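Local coordinates for periplasmic branched-chain amino acid-binding protein (Burkholderia mallei, PDB 3I09), which probably captures branched-chain amino acids or related carboxylates in the periplasm for an ABC transporter, and holds acetoacetic acid in this crystal, at residues F36-N41 against L291-Q295; P178-F184 against D207-A211; A281-S285 against D315-A319. All coordinates share one frame; numbering follows the deposited sequence.

In the fold
From the N terminus, the chain first leaves helix 22-36 through residues 36-41 of contact 1, whose partner on helix 278-297 comes some 250 residues later. Contact 2 lies wholly within that long excursion: it closes a short loop, joining the loop between strand 170-177 and helix 185-193 to helix 205-217 beside the four-stranded parallel sheet. Contact 3 crosses contact 1, because residues 281-285 fall before 291-295 and their partner 315-319 follows it. Contacts 1 and 3 therefore share helix 278-297, tying it to the edge of the six-stranded sheet and to a turn of the antiparallel sheet. Contact 2 sits about 41 Å from contact 1, centre to centre, across the chain's centre.

Contact 1 (F36-N41 against L291-Q295); sequences FGGKVN and LKAVQ
Phe36 lays one face of its ring over Leu291, whose CB stands 3.5 Å from the ring centroid and only 8° off the normal, a CH-pi contact almost directly over the ring centre. With CG anti to the backbone N, the ring continues the direction of CB toward the helix. Leu291 CD1 extends the same contact toward the root of the ring, 3.7 Å from Phe36 CG. The Gln295 amide comes in obliquely near CZ, on the side of the ring plane away from Leu291, with OE1 3.4 Å from Phe36 CZ and its plane turned 31° from the ring. Val40 adds a branched wedge: CG1 meets Leu291 CD2 and Val294 CG1, while CG2 packs against the backbone and CB of Gln295. At the end of the segment Asn41 donates from ND2 to Val294 O (3.3 Å, 153°). The acceptor lies near the amide plane of Asn41, yet the donor stands well above the carbonyl plane. Ile45 of strand 43-51 touches both Val40 and Leu291. Gly37, at positive phi, ends helix 22-36 in a Schellman motif, at the connection into the antiparallel pair 39-40/43-51 that packs on helix 278-297 in this type I periplasmic binding protein.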
loop_
_atom_site.group_PDB
_atom_site.type_symbol
_atom_site.label_atom_id
_atom_site.label_comp_id
_atom_site.label_asym_id
_atom_site.label_seq_id
_atom_site.Cartn_x
_atom_site.Cartn_y
_atom_site.Cartn_z
ATOM N N PHE A 36 14.044 16.917 -8.162
ATOM C CA PHE A 36 13.882 18.082 -7.292
ATOM C C PHE A 36 15.125 18.997 -7.346
ATOM O O PHE A 36 15.069 20.137 -6.917
ATOM C CB PHE A 36 13.673 17.593 -5.849
ATOM C CG PHE A 36 13.107 18.641 -4.928
ATOM C CD1 PHE A 36 11.761 18.907 -4.920
ATOM C CD2 PHE A 36 13.928 19.364 -4.083
ATOM C CE1 PHE A 36 11.240 19.878 -4.080
ATOM C CE2 PHE A 36 13.392 20.330 -3.244
ATOM C CZ PHE A 36 12.062 20.589 -3.258
ATOM N N GLY A 37 16.217 18.474 -7.903
ATOM C CA GLY A 37 17.505 19.185 -8.023
ATOM C C GLY A 37 18.615 18.673 -7.128
ATOM O O GLY A 37 19.710 19.250 -7.108
ATOM N N GLY A 38 18.379 17.598 -6.370
ATOM C CA GLY A 38 19.452 16.943 -5.614
ATOM C C GLY A 38 19.871 17.627 -4.322
ATOM O O GLY A 38 20.748 17.130 -3.621
ATOM N N LYS A 39 19.246 18.772 -4.013
ATOM C CA LYS A 39 19.506 19.486 -2.782
ATOM C C LYS A 39 18.254 20.187 -2.308
ATOM O O LYS A 39 17.298 20.368 -3.067
ATOM C CB LYS A 39 20.633 20.494 -2.976
ATOM C CG LYS A 39 20.439 21.431 -4.073
ATOM C CD LYS A 39 21.553 22.514 -4.077
ATOM C CE LYS A 39 20.955 23.859 -4.587
ATOM N NZ LYS A 39 21.875 25.028 -4.435
ATOM N N VAL A 40 18.244 20.558 -1.040
ATOM C CA VAL A 40 17.168 21.354 -0.486
ATOM C C VAL A 40 17.740 22.118 0.698
ATOM O O VAL A 40 18.607 21.612 1.396
ATOM C CB VAL A 40 15.922 20.531 -0.081
ATOM C CG1 VAL A 40 16.191 19.575 1.074
ATOM C CG2 VAL A 40 14.755 21.484 0.263
ATOM N N ASN A 41 17.274 23.339 0.874
ATOM C CA ASN A 41 17.826 24.267 1.865
ATOM C C ASN A 41 19.340 24.367 1.845
ATOM O O ASN A 41 20.002 24.391 2.890
ATOM C CB ASN A 41 17.337 23.900 3.249
ATOM C CG ASN A 41 15.835 24.031 3.389
ATOM O OD1 ASN A 41 15.160 24.750 2.630
ATOM N ND2 ASN A 41 15.297 23.341 4.386
ATOM N N LEU A 291 10.044 16.880 0.283
ATOM C CA LEU A 291 11.029 17.885 -0.087
ATOM C C LEU A 291 10.372 19.260 -0.228
ATOM O O LEU A 291 10.975 20.257 0.155
ATOM C CB LEU A 291 11.845 17.504 -1.333
ATOM C CG LEU A 291 12.776 16.274 -1.154
ATOM C CD1 LEU A 291 13.391 15.826 -2.492
ATOM C CD2 LEU A 291 13.851 16.550 -0.125
ATOM N N LYS A 292 9.148 19.305 -0.758
ATOM C CA LYS A 292 8.427 20.581 -0.882
ATOM C C LYS A 292 8.164 21.165 0.492
ATOM O O LYS A 292 8.205 22.372 0.661
ATOM C CB LYS A 292 7.115 20.436 -1.651
ATOM C CG LYS A 292 7.319 20.326 -3.134
ATOM C CD LYS A 292 5.997 20.165 -3.907
ATOM C CE LYS A 292 6.218 20.267 -5.454
ATOM N NZ LYS A 292 6.651 21.622 -5.950
ATOM N N ALA A 293 7.876 20.307 1.464
ATOM C CA ALA A 293 7.623 20.752 2.810
ATOM C C ALA A 293 8.895 21.284 3.491
ATOM O O ALA A 293 8.863 22.328 4.127
ATOM C CB ALA A 293 6.999 19.620 3.607
ATOM N N VAL A 294 10.017 20.598 3.300
ATOM C CA VAL A 294 11.303 21.066 3.835
ATOM C C VAL A 294 11.657 22.406 3.182
ATOM O O VAL A 294 12.087 23.295 3.876
ATOM C CB VAL A 294 12.434 20.079 3.598
ATOM C CG1 VAL A 294 13.801 20.685 4.010
ATOM C CG2 VAL A 294 12.179 18.744 4.395
ATOM N N GLN A 295 11.433 22.527 1.872
ATOM C CA GLN A 295 11.726 23.759 1.089
ATOM C C GLN A 295 10.905 24.943 1.589
ATOM O O GLN A 295 11.442 26.059 1.734
ATOM C CB GLN A 295 11.444 23.480 -0.401
ATOM C CG GLN A 295 11.618 24.671 -1.428
ATOM C CD GLN A 295 11.418 24.173 -2.837
ATOM O OE1 GLN A 295 12.384 24.001 -3.617
ATOM N NE2 GLN A 295 10.190 23.812 -3.148
#

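Contact 2 (P178-F184 against D207-A211); sequences PLSASDF and DTVNA
Asp207 OD1 draws together a loop amide and a water, while its twin OD2 makes the straighter bond. Ser180 N donates to Asp207 OD2 at 2.9 Å and 161°, arriving on the syn lone pair, the side that faces the other oxygen. Ala181 N reaches Asp207 OD1 at 3.1 Å, but the bond is bent (129°) and weak. One carboxylate thus receives two successive amides of the loop, which restrains its rotation and would probably favour the charged form. A single water completes the grip: it donates to Asp207 OD1 at 2.7 Å and to Ala181 O, and accepts from Asn210 ND2, so that a side chain one helical turn on shares in holding the loop.

Next to the polar group, Phe184 turns its ring against the helix. Its CG is anti to its own carbonyl carbon, and Ala211 CB lies over one face, 4.1 Å from the ring centroid. Ala181 CB covers the opposite face, so the ring is held between the methyl groups of Ala181 and Ala211, both offset toward its rim. The ring stands nearly upright to the Asp207 carboxylate, their planes 81° apart, and Phe184 CE2 touches Asn210 CB at 3.7 Å.

Leu179 starts away from the helix, but its CD1 comes within 3.5 Å of Asp207 OD2, and it also touches Tyr17, Asn80 and Tyr150 of the acetoacetic acid pocket. Phe184 and Ala211 both rest on Leu146 of strand 142-148, with His177 edge-to-face to the Phe184 ring; the loop from strand 170-177 to helix 185-193 is thereby packed against helix 205-217.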
loop_
_atom_site.group_PDB
_atom_site.type_symbol
_atom_site.label_atom_id
_atom_site.label_comp_id
_atom_site.label_asym_id
_atom_site.label_seq_id
_atom_site.Cartn_x
_atom_site.Cartn_y
_atom_site.Cartn_z
ATOM N N PRO A 178 0.722 -18.747 7.179
ATOM C CA PRO A 178 1.930 -17.999 7.421
ATOM C C PRO A 178 2.260 -17.072 6.252
ATOM O O PRO A 178 1.941 -17.376 5.099
ATOM C CB PRO A 178 3.002 -19.093 7.565
ATOM C CG PRO A 178 2.461 -20.273 6.810
ATOM C CD PRO A 178 0.985 -20.189 7.022
ATOM N N LEU A 179 2.922 -15.969 6.561
ATOM C CA LEU A 179 3.430 -15.054 5.536
ATOM C C LEU A 179 4.347 -15.839 4.623
ATOM O O LEU A 179 5.183 -16.622 5.084
ATOM C CB LEU A 179 4.153 -13.863 6.173
ATOM C CG LEU A 179 4.764 -12.836 5.204
ATOM C CD1 LEU A 179 3.648 -12.220 4.395
ATOM C CD2 LEU A 179 5.625 -11.749 5.900
ATOM N N SER A 180 4.158 -15.672 3.321
ATOM C CA SER A 180 4.935 -16.372 2.313
ATOM C C SER A 180 4.798 -17.908 2.423
ATOM O O SER A 180 5.811 -18.645 2.398
ATOM C CB SER A 180 6.397 -15.942 2.405
ATOM O OG SER A 180 7.012 -16.044 1.146
ATOM N N ALA A 181 3.562 -18.371 2.563
ATOM C CA ALA A 181 3.246 -19.809 2.651
ATOM C C ALA A 181 3.694 -20.600 1.419
ATOM O O ALA A 181 3.554 -20.132 0.260
ATOM C CB ALA A 181 1.739 -20.011 2.879
ATOM N N SER A 182 4.208 -21.811 1.638
ATOM C CA SER A 182 4.701 -22.593 0.514
ATOM C C SER A 182 3.657 -23.585 0.024
ATOM O O SER A 182 3.887 -24.257 -0.972
ATOM C CB SER A 182 5.982 -23.324 0.881
ATOM O OG SER A 182 5.689 -24.299 1.841
ATOM N N ASP A 183 2.523 -23.675 0.710
ATOM C CA ASP A 183 1.485 -24.645 0.362
ATOM C C ASP A 183 0.141 -24.137 0.896
ATOM O O ASP A 183 -0.026 -23.927 2.105
ATOM C CB ASP A 183 1.838 -26.043 0.920
ATOM C CG ASP A 183 0.859 -27.148 0.477
ATOM O OD1 ASP A 183 -0.196 -26.856 -0.127
ATOM O OD2 ASP A 183 1.170 -28.350 0.725
ATOM N N PHE A 184 -0.800 -23.912 -0.006
ATOM C CA PHE A 184 -2.117 -23.390 0.356
ATOM C C PHE A 184 -3.243 -24.437 0.343
ATOM O O PHE A 184 -4.400 -24.077 0.582
ATOM C CB PHE A 184 -2.511 -22.281 -0.606
ATOM C CG PHE A 184 -1.813 -20.986 -0.346
ATOM C CD1 PHE A 184 -2.329 -20.076 0.570
ATOM C CD2 PHE A 184 -0.639 -20.676 -1.000
ATOM C CE1 PHE A 184 -1.694 -18.861 0.794
ATOM C CE2 PHE A 184 0.009 -19.464 -0.760
ATOM C CZ PHE A 184 -0.521 -18.570 0.140
ATOM N N ASP A 207 1.879 -14.089 -1.887
ATOM C CA ASP A 207 0.823 -14.914 -1.245
ATOM C C ASP A 207 -0.462 -14.877 -2.067
ATOM O O ASP A 207 -1.101 -15.901 -2.285
ATOM C CB ASP A 207 0.533 -14.467 0.222
ATOM C CG ASP A 207 1.534 -15.037 1.246
ATOM O OD1 ASP A 207 2.099 -16.145 0.993
ATOM O OD2 ASP A 207 1.759 -14.362 2.301
ATOM N N THR A 208 -0.853 -13.688 -2.520
ATOM C CA THR A 208 -2.024 -13.538 -3.340
ATOM C C THR A 208 -1.839 -14.324 -4.659
ATOM O O THR A 208 -2.750 -15.025 -5.117
ATOM C CB THR A 208 -2.304 -12.058 -3.634
ATOM O OG1 THR A 208 -2.453 -11.357 -2.393
ATOM C CG2 THR A 208 -3.580 -11.878 -4.465
ATOM N N VAL A 209 -0.667 -14.200 -5.245
ATOM C CA VAL A 209 -0.380 -14.877 -6.500
ATOM C C VAL A 209 -0.461 -16.371 -6.328
ATOM O O VAL A 209 -1.174 -17.067 -7.088
ATOM C CB VAL A 209 0.982 -14.429 -7.071
ATOM C CG1 VAL A 209 1.478 -15.388 -8.189
ATOM C CG2 VAL A 209 0.863 -12.971 -7.580
ATOM N N ASN A 210 0.238 -16.874 -5.317
ATOM C CA ASN A 210 0.280 -18.322 -5.075
ATOM C C ASN A 210 -1.075 -18.885 -4.674
ATOM O O ASN A 210 -1.418 -19.995 -5.102
ATOM C CB ASN A 210 1.363 -18.684 -4.062
ATOM C CG ASN A 210 2.763 -18.535 -4.645
ATOM O OD1 ASN A 210 2.963 -18.708 -5.876
ATOM N ND2 ASN A 210 3.736 -18.251 -3.790
ATOM N N ALA A 211 -1.867 -18.122 -3.911
ATOM C CA ALA A 211 -3.196 -18.574 -3.493
ATOM C C ALA A 211 -4.147 -18.649 -4.674
ATOM O O ALA A 211 -4.966 -19.552 -4.746
ATOM C CB ALA A 211 -3.787 -17.645 -2.405
HETATM O O HOH W 1 3.331 -17.626 -0.879
#

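Contact 3 (A281-S285 against D315-A319); sequences AADYS and DDFYA. With EDO (1,2-ethanediol), chain M.
Ala281 sets its methyl group against two aromatic rings, with CB 3.9 Å from both Phe317 CE2 and Tyr318 CD1. Ala282 follows with a CH-pi contact: its CB lies over a face of the Tyr318 ring, 4.0 Å from the centroid, while the phenol oxygen beyond is hydrogen-bonded to Ser252. Tyr284, with CG anti to the backbone N (chi1 178°), turns its ring toward Phe317 in an offset edge-to-face pair. The edge of Phe317 addresses the face of Tyr284, the planes 77° apart, and Tyr284 CD1 meets Phe317 CE1 at 3.5 Å. Trp264 of helix 259-272 joins this cluster, and Asp35 binds the Tyr284 hydroxyl.

The partner segment links strands 314-315 and 320-323 of the antiparallel sheet; within it Asp316 forms an Asx turn through Tyr318 N and an Asx motif through Ala319 N. Asp316 OD1 accepts from Tyr318 N, which arrives from above the carboxylate plane, and from Ala319 N at 3.1 Å, nearly in line with the C-O bond.

Ser285 uses the other oxygen. Its OG donates to the syn lone pair of Asp316 OD2 at 2.6 Å, and Tyr120 OH is a second partner of the same hydroxyl. Beside this bond, Ser285 CB packs on Tyr318 CB at 3.5 Å.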
loop_
_atom_site.group_PDB
_atom_site.type_symbol
_atom_site.label_atom_id
_atom_site.label_comp_id
_atom_site.label_asym_id
_atom_site.label_seq_id
_atom_site.Cartn_x
_atom_site.Cartn_y
_atom_site.Cartn_z
ATOM N N ALA A 281 5.088 4.490 -7.805
ATOM C CA ALA A 281 4.579 5.865 -8.038
ATOM C C ALA A 281 4.465 6.691 -6.767
ATOM O O ALA A 281 4.967 7.833 -6.669
ATOM C CB ALA A 281 3.192 5.813 -8.777
ATOM N N ALA A 282 3.806 6.120 -5.763
ATOM C CA ALA A 282 3.642 6.789 -4.452
ATOM C C ALA A 282 4.974 7.082 -3.749
ATOM O O ALA A 282 5.124 8.143 -3.134
ATOM C CB ALA A 282 2.742 5.964 -3.556
ATOM N N ASP A 283 5.959 6.172 -3.871
ATOM C CA ASP A 283 7.300 6.414 -3.338
ATOM C C ASP A 283 7.877 7.728 -3.887
ATOM O O ASP A 283 8.390 8.574 -3.114
ATOM C CB ASP A 283 8.276 5.272 -3.687
ATOM C CG ASP A 283 8.013 3.955 -2.946
ATOM O OD1 ASP A 283 7.424 3.958 -1.845
ATOM O OD2 ASP A 283 8.436 2.888 -3.514
ATOM N N TYR A 284 7.833 7.884 -5.216
ATOM C CA TYR A 284 8.322 9.093 -5.864
ATOM C C TYR A 284 7.523 10.309 -5.358
ATOM O O TYR A 284 8.109 11.320 -4.947
ATOM C CB TYR A 284 8.252 8.950 -7.385
ATOM C CG TYR A 284 8.681 10.162 -8.185
ATOM C CD1 TYR A 284 7.922 11.314 -8.196
ATOM C CD2 TYR A 284 9.855 10.145 -8.949
ATOM C CE1 TYR A 284 8.309 12.436 -8.939
ATOM C CE2 TYR A 284 10.230 11.253 -9.734
ATOM C CZ TYR A 284 9.463 12.395 -9.680
ATOM O OH TYR A 284 9.825 13.477 -10.392
ATOM N N SER A 285 6.203 10.205 -5.351
ATOM C CA SER A 285 5.359 11.348 -4.985
ATOM C C SER A 285 5.586 11.796 -3.547
ATOM O O SER A 285 5.600 12.980 -3.247
ATOM C CB SER A 285 3.869 10.987 -5.185
ATOM O OG SER A 285 3.006 12.010 -4.719
ATOM N N ASP A 315 -0.527 17.880 -5.373
ATOM C CA ASP A 315 -1.117 17.816 -6.699
ATOM C C ASP A 315 -0.026 17.481 -7.698
ATOM O O ASP A 315 0.680 18.367 -8.179
ATOM C CB ASP A 315 -1.791 19.157 -7.100
ATOM C CG ASP A 315 -2.578 19.075 -8.409
ATOM O OD1 ASP A 315 -2.672 18.004 -9.056
ATOM O OD2 ASP A 315 -3.173 20.118 -8.794
ATOM N N ASP A 316 0.142 16.199 -7.955
ATOM C CA ASP A 316 1.151 15.744 -8.886
ATOM C C ASP A 316 0.586 14.589 -9.740
ATOM O O ASP A 316 -0.624 14.319 -9.709
ATOM C CB ASP A 316 2.450 15.432 -8.137
ATOM C CG ASP A 316 2.321 14.267 -7.144
ATOM O OD1 ASP A 316 1.368 13.473 -7.245
ATOM O OD2 ASP A 316 3.224 14.112 -6.290
ATOM N N PHE A 317 1.462 13.940 -10.528
ATOM C CA PHE A 317 1.055 12.857 -11.408
ATOM C C PHE A 317 0.444 11.658 -10.633
ATOM O O PHE A 317 -0.271 10.839 -11.226
ATOM C CB PHE A 317 2.270 12.346 -12.208
ATOM C CG PHE A 317 3.141 11.457 -11.402
ATOM C CD1 PHE A 317 4.096 11.975 -10.550
ATOM C CD2 PHE A 317 2.941 10.096 -11.418
ATOM C CE1 PHE A 317 4.831 11.139 -9.734
ATOM C CE2 PHE A 317 3.711 9.260 -10.611
ATOM C CZ PHE A 317 4.650 9.802 -9.776
ATOM N N TYR A 318 0.769 11.556 -9.346
ATOM C CA TYR A 318 0.287 10.469 -8.481
ATOM C C TYR A 318 -1.122 10.759 -7.934
ATOM O O TYR A 318 -2.013 9.936 -8.079
ATOM C CB TYR A 318 1.292 10.181 -7.345
ATOM C CG TYR A 318 0.733 9.172 -6.378
ATOM C CD1 TYR A 318 0.592 7.821 -6.762
ATOM C CD2 TYR A 318 0.311 9.549 -5.108
ATOM C CE1 TYR A 318 0.012 6.881 -5.896
ATOM C CE2 TYR A 318 -0.300 8.605 -4.223
ATOM C CZ TYR A 318 -0.453 7.280 -4.645
ATOM O OH TYR A 318 -1.060 6.389 -3.765
ATOM N N ALA A 319 -1.327 11.940 -7.355
ATOM C CA ALA A 319 -2.567 12.247 -6.670
ATOM C C ALA A 319 -2.773 13.719 -6.485
ATOM O O ALA A 319 -1.826 14.498 -6.472
ATOM C CB ALA A 319 -2.629 11.551 -5.280
HETATM C C1 EDO M . -1.489 15.760 -12.671
HETATM O O1 EDO M . -1.808 14.385 -12.880
HETATM C C2 EDO M . 0.005 16.020 -12.797
HETATM O O2 EDO M . 0.249 16.892 -13.898
#